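CsoZ (Staphylococcus aureus, PDB 6FF1) probably acts as a copper metallochaperone, a small heavy-metal-associated domain protein that takes part in copper homeostasis. Local coordinates at residues S19-T22 and E23-N27. Sequence-based numbering, arbitrary orientation.
Sequences SQLT and ERISN
Residues 19-26 form one unbroken run of helix 15-26, where Glu23, Arg24, Ile25 and Ser26 each give their backbone N-H to the carbonyl four residues back, as in Ile25 N to Leu21 O at 2.9 Å. The carbonyl of Thr22 is gripped twice. Thr22 O accepts from Ser26 N at 2.9 Å and from Ser26 OG at 2.7 Å, and the two donors reach it from opposite faces of its plane. Ser26 OG is placed for this by lying beside its own backbone N (chi1 -70°). Thr22 OG1 bonds back to Val18 O. On the buried side, Leu21 and Ile25 meet through their CD1 atoms, 3.7 Å apart. This is the inner face of the first helix of the ferredoxin-like βαββαβ fold of heavy-metal-associated domains. Leu21 and Ile25 pack there on Ile60 of helix 53-62. Leu21 also touches Ile36 and Ile25 touches Val34, both of strand 31-36. On the exposed side, Gln20 runs alongside Arg24. Gln20 NE2 lies 3.5 Å from Arg24 CG, and the amide and guanidinium planes are 23° apart. Arg24 NE forms a salt bridge with Glu59 OE2. Asn27 ND2 makes a weak hydrogen bond to Glu23 OE2 at 3.3 Å.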
loop_
_atom_site.group_PDB
_atom_site.type_symbol
_atom_site.label_atom_id
_atom_site.label_comp_id
_atom_site.label_asym_id
_atom_site.label_seq_id
_atom_site.Cartn_x
_atom_site.Cartn_y
_atom_site.Cartn_z
ATOM N N SER A 19 -4.590 8.934 3.433
ATOM C CA SER A 19 -4.658 8.644 4.845
ATOM C C SER A 19 -5.322 7.311 5.122
ATOM O O SER A 19 -4.785 6.497 5.916
ATOM C CB SER A 19 -5.387 9.779 5.602
ATOM O OG SER A 19 -4.637 10.966 5.476
ATOM N N GLN A 20 -6.440 7.067 4.489
ATOM C CA GLN A 20 -7.190 5.838 4.706
ATOM C C GLN A 20 -6.398 4.618 4.249
ATOM O O GLN A 20 -6.335 3.616 4.979
ATOM C CB GLN A 20 -8.536 5.870 4.018
ATOM C CG GLN A 20 -9.326 4.553 4.049
ATOM C CD GLN A 20 -9.684 3.977 5.422
ATOM O OE1 GLN A 20 -9.277 4.487 6.487
ATOM N NE2 GLN A 20 -10.429 2.864 5.398
ATOM N N LEU A 21 -5.793 4.681 3.080
ATOM C CA LEU A 21 -5.055 3.547 2.579
ATOM C C LEU A 21 -3.799 3.328 3.380
ATOM O O LEU A 21 -3.413 2.178 3.680
ATOM C CB LEU A 21 -4.749 3.754 1.110
ATOM C CG LEU A 21 -4.017 2.607 0.434
ATOM C CD1 LEU A 21 -4.838 1.336 0.456
ATOM C CD2 LEU A 21 -3.649 2.983 -0.983
ATOM N N THR A 22 -3.131 4.412 3.791
ATOM C CA THR A 22 -1.974 4.278 4.625
ATOM C C THR A 22 -2.312 3.521 5.896
ATOM O O THR A 22 -1.561 2.637 6.326
ATOM C CB THR A 22 -1.336 5.625 4.936
ATOM O OG1 THR A 22 -0.933 6.254 3.704
ATOM C CG2 THR A 22 -0.149 5.481 5.801
ATOM N N GLU A 23 -3.378 3.924 6.558
ATOM C CA GLU A 23 -3.758 3.289 7.802
ATOM C C GLU A 23 -4.129 1.825 7.609
ATOM O O GLU A 23 -3.679 0.980 8.376
ATOM C CB GLU A 23 -4.927 4.083 8.446
ATOM C CG GLU A 23 -5.344 3.536 9.768
ATOM C CD GLU A 23 -4.515 4.034 10.966
ATOM O OE1 GLU A 23 -3.379 4.529 10.769
ATOM O OE2 GLU A 23 -5.016 3.941 12.123
ATOM N N ARG A 24 -4.933 1.541 6.610
ATOM C CA ARG A 24 -5.360 0.184 6.334
ATOM C C ARG A 24 -4.167 -0.724 6.032
ATOM O O ARG A 24 -4.097 -1.840 6.573
ATOM C CB ARG A 24 -6.393 0.110 5.250
ATOM C CG ARG A 24 -7.738 0.671 5.646
ATOM C CD ARG A 24 -8.552 -0.388 6.364
ATOM N NE ARG A 24 -8.831 -1.543 5.556
ATOM C CZ ARG A 24 -9.420 -2.630 5.982
ATOM N NH1 ARG A 24 -9.930 -2.681 7.210
ATOM N NH2 ARG A 24 -9.605 -3.673 5.191
ATOM N N ILE A 25 -3.254 -0.286 5.171
ATOM C CA ILE A 25 -2.113 -1.100 4.899
ATOM C C ILE A 25 -1.226 -1.207 6.130
ATOM O O ILE A 25 -0.784 -2.319 6.520
ATOM C CB ILE A 25 -1.324 -0.573 3.714
ATOM C CG1 ILE A 25 -2.170 -0.649 2.438
ATOM C CG2 ILE A 25 -0.025 -1.332 3.572
ATOM C CD1 ILE A 25 -1.475 -0.014 1.242
ATOM N N SER A 26 -0.963 -0.114 6.819
ATOM C CA SER A 26 -0.062 -0.114 7.945
ATOM C C SER A 26 -0.551 -1.065 9.035
ATOM O O SER A 26 0.252 -1.651 9.721
ATOM C CB SER A 26 0.028 1.269 8.604
ATOM O OG SER A 26 0.704 2.148 7.747
ATOM N N ASN A 27 -1.830 -1.136 9.227
ATOM C CA ASN A 27 -2.410 -1.940 10.289
ATOM C C ASN A 27 -2.559 -3.408 10.003
ATOM O O ASN A 27 -2.897 -4.196 10.899
ATOM C CB ASN A 27 -3.720 -1.346 10.788
ATOM C CG ASN A 27 -3.491 0.008 11.518
ATOM O OD1 ASN A 27 -2.375 0.369 11.852
ATOM N ND2 ASN A 27 -4.547 0.726 11.679
#